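Local coordinates for protein arsenite methyltransferase (Chlamydomonas reinhardtii, PDB 5EVJ) that probably methylates trivalent arsenic in steps, using S-adenosyl-L-methionine as the methyl donor, at residues A[126-131]-A[139-144]; A[151-156]-A[182-187]; A[200-205]-A[262-267]; A[290-295]-A[338-343]. The protein carries 15 engineered substitutions. One frame throughout, in Å; residues are numbered along the deposited sequence.

Contact 1 (A[126-131]-A[139-144]); sequences SHADAY and GKSNMT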
loop_
_atom_site.group_PDB
_atom_site.type_symbol
_atom_site.label_atom_id
_atom_site.label_comp_id
_atom_site.label_asym_id
_atom_site.label_seq_id
_atom_site.Cartn_x
_atom_site.Cartn_y
_atom_site.Cartn_z
ATOM N N SER A 126 14.651 13.967 -14.397
ATOM C CA SER A 126 14.732 14.901 -15.540
ATOM C C SER A 126 13.368 15.405 -15.943
ATOM O O SER A 126 13.245 16.488 -16.494
ATOM C CB SER A 126 15.445 14.319 -16.772
ATOM O OG SER A 126 14.739 13.217 -17.282
ATOM N N HIS A 127 12.331 14.651 -15.641
ATOM C CA HIS A 127 11.022 15.120 -16.055
ATOM C C HIS A 127 10.280 15.855 -14.977
ATOM O O HIS A 127 9.216 16.420 -15.237
ATOM C CB HIS A 127 10.199 13.979 -16.645
ATOM C CG HIS A 127 10.736 13.490 -17.948
ATOM N ND1 HIS A 127 11.831 12.653 -18.027
ATOM C CD2 HIS A 127 10.358 13.749 -19.227
ATOM C CE1 HIS A 127 12.080 12.390 -19.299
ATOM N NE2 HIS A 127 11.194 13.031 -20.044
ATOM N N ALA A 128 10.849 15.907 -13.782
ATOM C CA ALA A 128 10.072 16.422 -12.641
ATOM C C ALA A 128 9.533 17.836 -12.810
ATOM O O ALA A 128 8.307 18.050 -12.680
ATOM C CB ALA A 128 10.844 16.297 -11.329
ATOM N N ASP A 129 10.421 18.803 -13.071
ATOM C CA ASP A 129 10.045 20.207 -12.939
ATOM C C ASP A 129 8.963 20.532 -13.915
ATOM O O ASP A 129 7.912 21.173 -13.565
ATOM C CB ASP A 129 11.243 21.154 -13.109
ATOM C CG ASP A 129 12.300 20.993 -11.981
ATOM O OD1 ASP A 129 11.938 20.844 -10.785
ATOM O OD2 ASP A 129 13.512 21.027 -12.297
ATOM N N ALA A 130 9.213 20.085 -15.147
ATOM C CA ALA A 130 8.324 20.398 -16.265
ATOM C C ALA A 130 6.919 19.798 -16.016
ATOM O O ALA A 130 5.889 20.417 -16.327
ATOM C CB ALA A 130 8.927 19.874 -17.575
ATOM N N TYR A 131 6.882 18.593 -15.438
ATOM C CA TYR A 131 5.612 17.944 -15.102
ATOM C C TYR A 131 4.859 18.754 -14.057
ATOM O O TYR A 131 3.622 19.113 -14.186
ATOM C CB TYR A 131 5.908 16.504 -14.664
ATOM C CG TYR A 131 4.757 15.800 -13.974
ATOM C CD1 TYR A 131 3.658 15.327 -14.710
ATOM C CD2 TYR A 131 4.765 15.604 -12.559
ATOM C CE1 TYR A 131 2.604 14.686 -14.061
ATOM C CE2 TYR A 131 3.715 14.938 -11.914
ATOM C CZ TYR A 131 2.648 14.485 -12.663
ATOM O OH TYR A 131 1.604 13.875 -12.039
ATOM N N GLY A 139 4.038 25.685 -8.356
ATOM C CA GLY A 139 5.242 26.518 -8.376
ATOM C C GLY A 139 6.502 25.737 -8.676
ATOM O O GLY A 139 7.278 26.122 -9.537
ATOM N N LYS A 140 6.714 24.644 -7.937
ATOM C CA LYS A 140 7.833 23.687 -8.185
ATOM C C LYS A 140 7.451 22.213 -7.911
ATOM O O LYS A 140 6.415 21.929 -7.304
ATOM C CB LYS A 140 9.018 24.059 -7.304
ATOM C CG LYS A 140 8.594 24.350 -5.873
ATOM C CD LYS A 140 9.665 25.190 -5.203
ATOM C CE LYS A 140 9.612 25.009 -3.701
ATOM N NZ LYS A 140 10.046 23.636 -3.350
ATOM N N SER A 141 8.286 21.283 -8.349
ATOM C CA SER A 141 8.130 19.853 -8.021
ATOM C C SER A 141 8.019 19.639 -6.501
ATOM O O SER A 141 8.785 20.238 -5.716
ATOM C CB SER A 141 9.310 19.087 -8.577
ATOM O OG SER A 141 9.334 17.773 -8.092
ATOM N N ASN A 142 7.031 18.852 -6.073
ATOM C CA ASN A 142 7.005 18.420 -4.681
ATOM C C ASN A 142 7.608 16.964 -4.561
ATOM O O ASN A 142 7.354 16.278 -3.595
ATOM C CB ASN A 142 5.597 18.536 -4.142
ATOM C CG ASN A 142 4.535 17.704 -4.949
ATOM O OD1 ASN A 142 4.801 17.175 -6.037
ATOM N ND2 ASN A 142 3.324 17.543 -4.358
ATOM N N MET A 143 8.445 16.547 -5.519
ATOM C CA MET A 143 9.122 15.236 -5.533
ATOM C C MET A 143 10.637 15.303 -5.274
ATOM O O MET A 143 11.298 16.212 -5.686
ATOM C CB MET A 143 8.888 14.522 -6.869
ATOM C CG MET A 143 7.420 14.343 -7.199
ATOM S SD MET A 143 7.092 13.453 -8.777
ATOM C CE MET A 143 6.915 14.936 -9.758
ATOM N N THR A 144 11.160 14.277 -4.632
ATOM C CA THR A 144 12.536 14.106 -4.292
ATOM C C THR A 144 12.757 12.649 -4.633
ATOM O O THR A 144 12.043 11.754 -4.139
ATOM C CB THR A 144 12.797 14.311 -2.778
ATOM O OG1 THR A 144 12.253 15.574 -2.332
ATOM C CG2 THR A 144 14.309 14.241 -2.420
#

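Contact 2 (A[151-156]-A[182-187]); sequences EYLDRA and LSEAYR. Engineered in segment 182-187: Ala-185 (natural residue Cys).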
loop_
_atom_site.group_PDB
_atom_site.type_symbol
_atom_site.label_atom_id
_atom_site.label_comp_id
_atom_site.label_asym_id
_atom_site.label_seq_id
_atom_site.Cartn_x
_atom_site.Cartn_y
_atom_site.Cartn_z
ATOM N N GLU A 151 15.750 -1.813 1.547
ATOM C CA GLU A 151 16.023 -2.478 2.863
ATOM C C GLU A 151 16.637 -1.568 3.889
ATOM O O GLU A 151 16.728 -1.954 5.066
ATOM C CB GLU A 151 16.990 -3.684 2.732
ATOM C CG GLU A 151 16.501 -4.851 1.821
ATOM C CD GLU A 151 16.352 -4.463 0.364
ATOM O OE1 GLU A 151 16.932 -3.446 -0.063
ATOM O OE2 GLU A 151 15.669 -5.173 -0.402
ATOM N N TYR A 152 17.125 -0.392 3.463
ATOM C CA TYR A 152 18.013 0.447 4.324
ATOM C C TYR A 152 17.617 1.913 4.328
ATOM O O TYR A 152 18.440 2.815 4.146
ATOM C CB TYR A 152 19.519 0.261 3.983
ATOM C CG TYR A 152 20.040 -1.091 4.451
ATOM C CD1 TYR A 152 20.401 -1.284 5.807
ATOM C CD2 TYR A 152 20.120 -2.151 3.584
ATOM C CE1 TYR A 152 20.793 -2.524 6.261
ATOM C CE2 TYR A 152 20.558 -3.415 4.004
ATOM C CZ TYR A 152 20.880 -3.594 5.344
ATOM O OH TYR A 152 21.320 -4.832 5.814
ATOM N N LEU A 153 16.350 2.163 4.614
ATOM C CA LEU A 153 15.882 3.522 4.593
ATOM C C LEU A 153 16.709 4.377 5.513
ATOM O O LEU A 153 16.842 5.556 5.252
ATOM C CB LEU A 153 14.400 3.575 4.947
ATOM C CG LEU A 153 13.505 2.748 4.009
ATOM C CD1 LEU A 153 12.040 3.013 4.287
ATOM C CD2 LEU A 153 13.818 3.014 2.556
ATOM N N ASP A 154 17.226 3.811 6.607
ATOM C CA ASP A 154 18.136 4.551 7.549
ATOM C C ASP A 154 19.396 4.993 6.758
ATOM O O ASP A 154 19.821 6.127 6.833
ATOM C CB ASP A 154 18.557 3.664 8.759
ATOM C CG ASP A 154 18.822 2.201 8.331
ATOM O OD1 ASP A 154 18.698 1.872 7.148
ATOM O OD2 ASP A 154 19.068 1.342 9.141
ATOM N N ARG A 155 19.937 4.109 5.942
ATOM C CA ARG A 155 21.130 4.498 5.151
ATOM C C ARG A 155 20.813 5.574 4.173
ATOM O O ARG A 155 21.607 6.452 4.004
ATOM C CB ARG A 155 21.818 3.313 4.493
ATOM C CG ARG A 155 22.481 2.479 5.573
ATOM C CD ARG A 155 23.269 1.371 4.928
ATOM N NE ARG A 155 23.602 0.341 5.905
ATOM C CZ ARG A 155 23.847 -0.913 5.560
ATOM N NH1 ARG A 155 23.789 -1.248 4.261
ATOM N NH2 ARG A 155 24.119 -1.821 6.494
ATOM N N ALA A 156 19.608 5.554 3.614
ATOM C CA ALA A 156 19.146 6.630 2.758
ATOM C C ALA A 156 18.833 7.910 3.559
ATOM O O ALA A 156 18.387 8.887 2.967
ATOM C CB ALA A 156 17.921 6.187 1.973
ATOM N N LEU A 182 9.997 -4.231 5.432
ATOM C CA LEU A 182 8.783 -4.091 6.208
ATOM C C LEU A 182 9.067 -3.317 7.468
ATOM O O LEU A 182 8.358 -2.356 7.762
ATOM C CB LEU A 182 8.185 -5.476 6.517
ATOM C CG LEU A 182 7.156 -5.996 5.526
ATOM C CD1 LEU A 182 7.065 -5.274 4.209
ATOM C CD2 LEU A 182 7.275 -7.485 5.262
ATOM N N SER A 183 10.105 -3.706 8.211
ATOM C CA SER A 183 10.349 -3.018 9.488
ATOM C C SER A 183 10.814 -1.559 9.298
ATOM O O SER A 183 10.515 -0.677 10.141
ATOM C CB SER A 183 11.301 -3.815 10.412
ATOM O OG SER A 183 12.621 -3.915 9.898
ATOM N N GLU A 184 11.442 -1.296 8.154
ATOM C CA GLU A 184 11.823 0.091 7.814
ATOM C C GLU A 184 10.619 0.961 7.478
ATOM O O GLU A 184 10.491 2.103 8.018
ATOM C CB GLU A 184 12.909 0.123 6.709
ATOM C CG GLU A 184 14.240 -0.348 7.345
ATOM C CD GLU A 184 14.895 0.753 8.183
ATOM O OE1 GLU A 184 14.844 0.706 9.477
ATOM O OE2 GLU A 184 15.456 1.681 7.506
ATOM N N ALA A 185 9.732 0.438 6.600
ATOM C CA ALA A 185 8.399 1.045 6.361
ATOM C C ALA A 185 7.764 1.395 7.680
ATOM O O ALA A 185 7.413 2.564 7.944
ATOM C CB ALA A 185 7.493 0.108 5.586
ATOM N N TYR A 186 7.741 0.407 8.563
ATOM C CA TYR A 186 7.140 0.601 9.868
ATOM C C TYR A 186 7.825 1.765 10.641
ATOM O O TYR A 186 7.133 2.551 11.343
ATOM C CB TYR A 186 7.139 -0.691 10.695
ATOM C CG TYR A 186 6.301 -0.554 11.924
ATOM C CD1 TYR A 186 6.834 -0.019 13.149
ATOM C CD2 TYR A 186 4.951 -0.891 11.881
ATOM C CE1 TYR A 186 6.039 0.111 14.299
ATOM C CE2 TYR A 186 4.150 -0.786 13.021
ATOM C CZ TYR A 186 4.688 -0.266 14.204
ATOM O OH TYR A 186 3.821 -0.150 15.278
ATOM N N ARG A 187 9.159 1.852 10.528
ATOM C CA ARG A 187 9.910 2.840 11.319
ATOM C C ARG A 187 9.663 4.237 10.760
ATOM O O ARG A 187 9.516 5.166 11.521
ATOM C CB ARG A 187 11.416 2.505 11.307
ATOM C CG ARG A 187 12.330 3.499 12.057
ATOM C CD ARG A 187 13.885 3.217 11.888
ATOM N NE ARG A 187 14.303 3.242 10.470
ATOM C CZ ARG A 187 14.496 4.367 9.774
ATOM N NH1 ARG A 187 14.843 4.323 8.490
ATOM N NH2 ARG A 187 14.364 5.547 10.369
HETATM O O HOH W 1 17.212 1.473 11.212
#

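Contact 3 (A[200-205]-A[262-267]); sequences VYVDRR and GEARFY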
loop_
_atom_site.group_PDB
_atom_site.type_symbol
_atom_site.label_atom_id
_atom_site.label_comp_id
_atom_site.label_asym_id
_atom_site.label_seq_id
_atom_site.Cartn_x
_atom_site.Cartn_y
_atom_site.Cartn_z
ATOM N N VAL A 200 2.785 -9.522 -5.677
ATOM C CA VAL A 200 2.245 -10.813 -6.093
ATOM C C VAL A 200 2.399 -11.854 -4.983
ATOM O O VAL A 200 3.441 -11.968 -4.362
ATOM C CB VAL A 200 2.901 -11.275 -7.390
ATOM C CG1 VAL A 200 2.458 -12.698 -7.702
ATOM C CG2 VAL A 200 2.494 -10.345 -8.521
ATOM N N TYR A 201 1.340 -12.587 -4.712
ATOM C CA TYR A 201 1.369 -13.652 -3.676
ATOM C C TYR A 201 0.863 -14.967 -4.247
ATOM O O TYR A 201 0.256 -14.985 -5.359
ATOM C CB TYR A 201 0.482 -13.234 -2.474
ATOM C CG TYR A 201 0.984 -11.938 -1.885
ATOM C CD1 TYR A 201 0.532 -10.706 -2.387
ATOM C CD2 TYR A 201 1.961 -11.922 -0.871
ATOM C CE1 TYR A 201 1.038 -9.507 -1.910
ATOM C CE2 TYR A 201 2.483 -10.700 -0.391
ATOM C CZ TYR A 201 1.991 -9.511 -0.939
ATOM O OH TYR A 201 2.421 -8.302 -0.475
ATOM N N VAL A 202 1.011 -16.041 -3.451
ATOM C CA VAL A 202 0.490 -17.370 -3.791
ATOM C C VAL A 202 -0.496 -17.901 -2.744
ATOM O O VAL A 202 -0.430 -17.513 -1.579
ATOM C CB VAL A 202 1.646 -18.384 -3.894
ATOM C CG1 VAL A 202 1.220 -19.669 -4.649
ATOM C CG2 VAL A 202 2.841 -17.726 -4.554
ATOM N N ASP A 203 -1.377 -18.826 -3.140
ATOM C CA ASP A 203 -2.318 -19.366 -2.200
ATOM C C ASP A 203 -1.693 -20.512 -1.409
ATOM O O ASP A 203 -2.316 -21.007 -0.501
ATOM C CB ASP A 203 -3.630 -19.801 -2.863
ATOM C CG ASP A 203 -3.461 -21.105 -3.689
ATOM O OD1 ASP A 203 -2.344 -21.447 -4.112
ATOM O OD2 ASP A 203 -4.457 -21.788 -3.927
ATOM N N ARG A 204 -0.459 -20.881 -1.713
ATOM C CA ARG A 204 0.264 -21.934 -0.983
ATOM C C ARG A 204 1.772 -21.697 -1.090
ATOM O O ARG A 204 2.204 -20.923 -1.927
ATOM C CB ARG A 204 -0.089 -23.304 -1.642
ATOM C CG ARG A 204 0.486 -23.499 -3.041
ATOM C CD ARG A 204 -0.247 -24.623 -3.739
ATOM N NE ARG A 204 -1.665 -24.248 -3.973
ATOM C CZ ARG A 204 -2.621 -25.112 -4.337
ATOM N NH1 ARG A 204 -3.872 -24.653 -4.503
ATOM N NH2 ARG A 204 -2.331 -26.439 -4.545
ATOM N N ARG A 205 2.572 -22.361 -0.287
ATOM C CA ARG A 205 4.050 -22.266 -0.382
ATOM C C ARG A 205 4.604 -22.922 -1.627
ATOM O O ARG A 205 4.298 -24.063 -1.914
ATOM C CB ARG A 205 4.741 -22.919 0.832
ATOM C CG ARG A 205 4.490 -22.149 2.112
ATOM C CD ARG A 205 4.986 -22.877 3.362
ATOM N NE ARG A 205 4.467 -22.215 4.578
ATOM C CZ ARG A 205 3.807 -22.804 5.578
ATOM N NH1 ARG A 205 3.647 -24.149 5.657
ATOM N NH2 ARG A 205 3.349 -22.047 6.533
ATOM N N GLY A 262 2.407 -27.039 -9.941
ATOM C CA GLY A 262 1.372 -27.940 -9.388
ATOM C C GLY A 262 0.054 -27.189 -9.478
ATOM O O GLY A 262 -0.296 -26.620 -10.530
ATOM N N GLU A 263 -0.683 -27.133 -8.383
ATOM C CA GLU A 263 -1.915 -26.382 -8.499
ATOM C C GLU A 263 -1.787 -24.968 -7.814
ATOM O O GLU A 263 -2.783 -24.375 -7.416
ATOM C CB GLU A 263 -3.076 -27.226 -7.959
ATOM C CG GLU A 263 -3.404 -28.473 -8.817
ATOM C CD GLU A 263 -2.217 -29.471 -8.916
ATOM O OE1 GLU A 263 -1.788 -30.023 -7.862
ATOM O OE2 GLU A 263 -1.697 -29.700 -10.039
ATOM N N ALA A 264 -0.571 -24.452 -7.668
ATOM C CA ALA A 264 -0.404 -23.103 -7.060
ATOM C C ALA A 264 -1.197 -22.030 -7.807
ATOM O O ALA A 264 -1.155 -21.965 -9.014
ATOM C CB ALA A 264 1.052 -22.704 -6.950
ATOM N N ARG A 265 -1.926 -21.221 -7.060
ATOM C CA ARG A 265 -2.635 -20.089 -7.599
ATOM C C ARG A 265 -1.985 -18.783 -7.130
ATOM O O ARG A 265 -1.718 -18.591 -5.926
ATOM C CB ARG A 265 -4.135 -20.149 -7.221
ATOM C CG ARG A 265 -4.820 -21.400 -7.787
ATOM C CD ARG A 265 -6.150 -21.639 -7.117
ATOM N NE ARG A 265 -7.122 -20.917 -7.868
ATOM C CZ ARG A 265 -8.377 -20.618 -7.509
ATOM N NH1 ARG A 265 -8.906 -21.029 -6.379
ATOM N NH2 ARG A 265 -9.120 -19.886 -8.341
ATOM N N PHE A 266 -1.747 -17.894 -8.103
ATOM C CA PHE A 266 -1.078 -16.626 -7.892
ATOM C C PHE A 266 -2.044 -15.452 -7.939
ATOM O O PHE A 266 -2.971 -15.426 -8.753
ATOM C CB PHE A 266 0.023 -16.410 -8.904
ATOM C CG PHE A 266 1.085 -17.454 -8.867
ATOM C CD1 PHE A 266 0.896 -18.697 -9.500
ATOM C CD2 PHE A 266 2.290 -17.212 -8.234
ATOM C CE1 PHE A 266 1.897 -19.673 -9.467
ATOM C CE2 PHE A 266 3.299 -18.196 -8.187
ATOM C CZ PHE A 266 3.097 -19.417 -8.805
ATOM N N TYR A 267 -1.788 -14.486 -7.050
ATOM C CA TYR A 267 -2.563 -13.252 -6.933
ATOM C C TYR A 267 -1.712 -11.975 -6.918
ATOM O O TYR A 267 -0.562 -11.921 -6.436
ATOM C CB TYR A 267 -3.443 -13.272 -5.663
ATOM C CG TYR A 267 -4.296 -14.504 -5.672
ATOM C CD1 TYR A 267 -3.740 -15.747 -5.400
ATOM C CD2 TYR A 267 -5.619 -14.439 -6.056
ATOM C CE1 TYR A 267 -4.494 -16.894 -5.455
ATOM C CE2 TYR A 267 -6.407 -15.556 -6.078
ATOM C CZ TYR A 267 -5.834 -16.784 -5.784
ATOM O OH TYR A 267 -6.589 -17.924 -5.860
HETATM O O HOH W 2 -0.041 -28.030 -5.073
#

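Contact 4 (A[290-295]-A[338-343]); sequences VAVYKG and TIIGDR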
loop_
_atom_site.group_PDB
_atom_site.type_symbol
_atom_site.label_atom_id
_atom_site.label_comp_id
_atom_site.label_asym_id
_atom_site.label_seq_id
_atom_site.Cartn_x
_atom_site.Cartn_y
_atom_site.Cartn_z
ATOM N N VAL A 290 -19.142 2.542 16.691
ATOM C CA VAL A 290 -19.822 2.725 15.363
ATOM C C VAL A 290 -19.054 3.717 14.526
ATOM O O VAL A 290 -18.685 4.770 15.058
ATOM C CB VAL A 290 -21.237 3.319 15.629
ATOM C CG1 VAL A 290 -21.974 3.717 14.336
ATOM C CG2 VAL A 290 -22.041 2.329 16.497
ATOM N N ALA A 291 -18.911 3.430 13.233
ATOM C CA ALA A 291 -18.253 4.306 12.251
ATOM C C ALA A 291 -19.232 4.891 11.197
ATOM O O ALA A 291 -20.185 4.203 10.721
ATOM C CB ALA A 291 -17.112 3.564 11.523
ATOM N N VAL A 292 -19.029 6.166 10.852
ATOM C CA VAL A 292 -19.875 6.764 9.869
ATOM C C VAL A 292 -18.898 7.446 8.985
ATOM O O VAL A 292 -18.081 8.312 9.453
ATOM C CB VAL A 292 -20.875 7.817 10.478
ATOM C CG1 VAL A 292 -21.909 8.310 9.449
ATOM C CG2 VAL A 292 -21.574 7.261 11.702
ATOM N N TYR A 293 -18.927 7.014 7.728
ATOM C CA TYR A 293 -18.219 7.700 6.724
ATOM C C TYR A 293 -18.981 8.895 6.255
ATOM O O TYR A 293 -20.151 8.790 5.914
ATOM C CB TYR A 293 -17.955 6.774 5.632
ATOM C CG TYR A 293 -17.360 7.487 4.466
ATOM C CD1 TYR A 293 -16.116 8.132 4.587
ATOM C CD2 TYR A 293 -18.013 7.457 3.201
ATOM C CE1 TYR A 293 -15.541 8.775 3.491
ATOM C CE2 TYR A 293 -17.426 8.095 2.094
ATOM C CZ TYR A 293 -16.187 8.760 2.235
ATOM O OH TYR A 293 -15.584 9.407 1.157
ATOM N N LYS A 294 -18.328 10.055 6.286
ATOM C CA LYS A 294 -18.985 11.345 6.052
ATOM C C LYS A 294 -19.049 11.752 4.565
ATOM O O LYS A 294 -19.626 12.781 4.229
ATOM C CB LYS A 294 -18.353 12.505 6.921
ATOM C CG LYS A 294 -18.701 12.436 8.391
ATOM C CD LYS A 294 -18.148 13.644 9.171
ATOM C CE LYS A 294 -16.672 13.409 9.442
ATOM N NZ LYS A 294 -16.160 14.177 10.609
ATOM N N GLY A 295 -18.478 10.970 3.679
ATOM C CA GLY A 295 -18.667 11.228 2.252
ATOM C C GLY A 295 -17.695 12.188 1.584
ATOM O O GLY A 295 -17.855 12.499 0.384
ATOM N N THR A 338 -16.761 9.592 11.491
ATOM C CA THR A 338 -17.113 9.805 12.887
ATOM C C THR A 338 -17.118 8.435 13.513
ATOM O O THR A 338 -17.668 7.467 12.948
ATOM C CB THR A 338 -18.566 10.396 12.996
ATOM O OG1 THR A 338 -18.712 11.521 12.116
ATOM C CG2 THR A 338 -19.005 10.806 14.437
ATOM N N ILE A 339 -16.554 8.371 14.712
ATOM C CA ILE A 339 -16.576 7.198 15.543
ATOM C C ILE A 339 -17.441 7.493 16.707
ATOM O O ILE A 339 -17.231 8.467 17.431
ATOM C CB ILE A 339 -15.173 6.910 16.148
ATOM C CG1 ILE A 339 -14.146 6.733 15.033
ATOM C CG2 ILE A 339 -15.215 5.579 16.823
ATOM C CD1 ILE A 339 -14.521 5.587 14.073
ATOM N N ILE A 340 -18.393 6.619 16.957
ATOM C CA ILE A 340 -19.179 6.797 18.154
ATOM C C ILE A 340 -18.784 5.689 19.088
ATOM O O ILE A 340 -18.796 4.513 18.730
ATOM C CB ILE A 340 -20.676 6.679 17.789
ATOM C CG1 ILE A 340 -21.109 7.905 16.965
ATOM C CG2 ILE A 340 -21.494 6.628 19.037
ATOM C CD1 ILE A 340 -22.040 7.606 15.801
ATOM N N GLY A 341 -18.490 6.049 20.312
ATOM C CA GLY A 341 -18.045 5.092 21.298
ATOM C C GLY A 341 -16.576 5.274 21.571
ATOM O O GLY A 341 -15.955 6.232 21.120
ATOM N N ASP A 342 -16.007 4.349 22.337
ATOM C CA ASP A 342 -14.586 4.320 22.555
ATOM C C ASP A 342 -14.212 2.928 23.088
ATOM O O ASP A 342 -14.951 1.963 22.893
ATOM C CB ASP A 342 -14.208 5.449 23.505
ATOM C CG ASP A 342 -14.849 5.294 24.833
ATOM O OD1 ASP A 342 -15.322 4.167 25.146
ATOM O OD2 ASP A 342 -14.889 6.287 25.572
ATOM N N ARG A 343 -13.048 2.808 23.719
ATOM C CA ARG A 343 -12.536 1.505 24.087
ATOM C C ARG A 343 -12.561 1.336 25.588
ATOM O O ARG A 343 -11.905 0.467 26.076
ATOM C CB ARG A 343 -11.106 1.282 23.531
ATOM C CG ARG A 343 -11.032 1.117 22.034
ATOM C CD ARG A 343 -9.725 0.347 21.781
ATOM N NE ARG A 343 -9.371 0.272 20.373
ATOM C CZ ARG A 343 -8.434 -0.530 19.851
ATOM N NH1 ARG A 343 -7.687 -1.365 20.640
ATOM N NH2 ARG A 343 -8.201 -0.459 18.517
#

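Contact 1 (A[126-131]-A[139-144])
Ala-128, Asp-129 and Tyr-131 meet Ser-141 and Met-143 where a beta-alpha-beta crossover of the Rossmann-like methyltransferase fold comes to its end. Helix 128-135 precedes strand 143-147, which lies parallel to strand 110-115 at one end of the mixed sheet. The backbones come nearest at Asp-129 and Ser-141, whose CA atoms are 5.3 Å apart.

The apolar part rests on the methyl group of Met-143. Its CE sits at the edge of the Tyr-131 ring, near the ring plane, 3.6 Å from Tyr-131 CD2. The two side chains cross at about a right angle. Met-143 is extended at chi2 and turns at chi3 (-95°), which swings CE back toward the helix. Ala-128 CB borders the same methyl more loosely, 4.4 Å from Met-143 CE. Tyr-99 and Ala-102 of helix 96-104 also touch Met-143, and the Tyr-131 hydroxyl is hydrogen-bonded to the carbonyl of Tyr-99.

The polar part is local to 139-144. It is an ST turn: Ser-141 OG accepts from Met-143 N at 3.0 Å with an angle of 157°. A chi1 of 169° turns OG away from Ser-141 N and toward the amide two residues on. With alanine in place of Ser-141, the amide of Met-143 would probably lose this acceptor, and the turn that leads into strand 143-147 could flex.

Ser-141 also makes van der Waals contacts with the helix. Asp-129 OD1 lies 3.9 Å from Ser-141 CB. Ser-141 OG lies at the same distance, 3.9 Å, from Ala-128 CB.

Contact 2 (A[151-156]-A[182-187])
Leu-153 and Glu-184 are the closest backbone pair, with CA atoms 6.2 Å apart. Residues 153-155 coil like a helix without forming a regular one; Ala-156 N bonds back to Tyr-152 O. Residues 182-187 form regular helix within 178-188. The peptide between Leu-153 and Asp-154 faces this helix. Asp-154 N donates to Glu-184 OE2 at 2.9 Å, with an angle of 141°. The donor meets this oxygen nearly in line with its C-O bond.

Glu-184 reaches the loop by bending at chi2 (-78°). Its CB packs 3.8 Å from Leu-153 CG, and the two side chains run past each other in opposite directions. Its carboxylate is gripped side-on by Arg-187, one turn later. Arg-187 NE binds Glu-184 OE1 at 2.8 Å in a salt bridge, and Arg-187 NH1 binds Glu-184 OE2 at 2.9 Å. Both oxygens lie close to the guanidinium plane.

The loop links strand 143-147 to strand 163-169, the crossover between the two halves of the Rossmann-like sheet. Here it is fastened to the helix that follows strand 163-169.

Asp-154 brings a second carboxylate close: its OD1 is 3.3 Å from Glu-184 OE2, with the planes 43° apart. Arg-180, which forms a salt bridge with Asp-154, and Arg-187 probably offset this repulsion. A leucine in place of Glu-184 would probably leave Asp-154 N without its acceptor and Arg-187 without this carboxylate. Arg-187 NH2 has a further salt bridge, to Asp-160. One water donates to both Asp-154 OD2 (2.8 Å) and Glu-184 OE1 (3.0 Å).

Contact 3 (A[200-205]-A[262-267])
Tyr-201 and Tyr-267 pair in the antiparallel ladder of strands 193-202 and 266-274, part of the 3-2-1-4-5-7-6 sheet that marks class I methyltransferases. They are a hydrogen-bonded pair: Tyr-201 N to Tyr-267 O and Tyr-267 N to Tyr-201 O are both 2.7 Å. Val-202 and Phe-266 form the next, non-hydrogen-bonded pair. Their side chains lie side by side on one face, with Val-202 CG2 3.7 Å from Phe-266 CE2 and Val-202 CG1 over the ring face. Val-200 packs on Cys-170, which is disulfide-bonded to Cys-74.

Asp-203 prolongs the ladder with its side chain. Its N donates to Arg-265 O at 2.8 Å, while its OD1 accepts from Arg-265 N at 3.0 Å. With chi1 at 73°, CG stands between its own N and carbonyl carbon, which brings OD1 to Arg-265 N. Arg-204 grips the carboxylate side-on, with NE on Asp-203 OD1 at 2.9 Å and NH1 on Asp-203 OD2 at 3.0 Å. Arg-265 N and Arg-204 NE reach OD1 from opposite faces of the carboxylate. Glu-263 O sits over one face of the guanidinium, whose rotation is fixed by the two in-plane bonds to Asp-203.

Helix 227-237 touches Tyr-201 through Asn-227 and Phe-230. Strand 266-274 runs between 193-202 and the outermost strand 243-249, where Glu-249 forms a salt bridge with Arg-265.

Contact 4 (A[290-295]-A[338-343])
Thr-338 faces Val-292 at one end of an antiparallel ladder between strands 337-340 and 289-293. These belong to a small three-stranded antiparallel sheet, separate from the large methyltransferase sheet. Strand 289-293 is its middle strand and 318-320 lies on the other side. The two strand axes here approach to 4.7 Å, with their directions 161° apart.

Thr-338 and Val-292 are a hydrogen-bonded pair: Thr-338 N gives to Val-292 O at 2.7 Å, and Val-292 N gives to Thr-338 O. The hydroxyl of Thr-338 stands beside its own N (chi1 -50°). There it meets the aliphatic chain of Lys-294, which crosses it at about a right angle. Lys-294 CD is 3.7 Å from Thr-338 OG1. Beyond this, the ammonium group makes a weak bond to the carbonyl of Pro-335.

Ile-339 follows, opposite Ala-291 in the non-hydrogen-bonded pair. Its CD1 reaches back across the ladder to Ala-291 CB at 4.2 Å. Ile-339 CA also makes a CA-H...O contact with Val-290 O, at 3.3 Å. Phe-312 and Val-320 also touch Ala-291.

Ile-340 returns to the face that carries Thr-338, Val-290 and Val-292. It lies alongside Val-290, pointing the same way, with Ile-340 CB 4.0 Å from Val-290 CB. Its CD1 also touches Val-292 CG2, at 4.1 Å, so one isoleucine spans both valines. Pro-317 packs on both valines too. The ladder closes on Ile-340 N, which donates to Val-290 O, and on Ile-340 O, which accepts from Val-290 N at 2.9 Å.

Overall arrangement
The four contacts follow in series and do not touch. Contacts 1 and 3 reach the mixed sheet, contact 1 at 143-147, one of two outermost strands, and contact 3 toward the other side. Their centres are about 39 Å apart, across the chain's centre. Contact 2 ties a crossover loop to a helix of the same fold; its nearest atoms lie about 7 Å from contact 3 and 9 Å from contact 1. Contact 4, in the separate small sheet, comes within about 12 Å of contact 2 (nearest atoms). Met-143 lies near, without touching, a glycine-rich turn that, as in relatives, probably binds S-adenosylmethionine. The Lys-294 side chain is about 13 Å from a bound sodium ion.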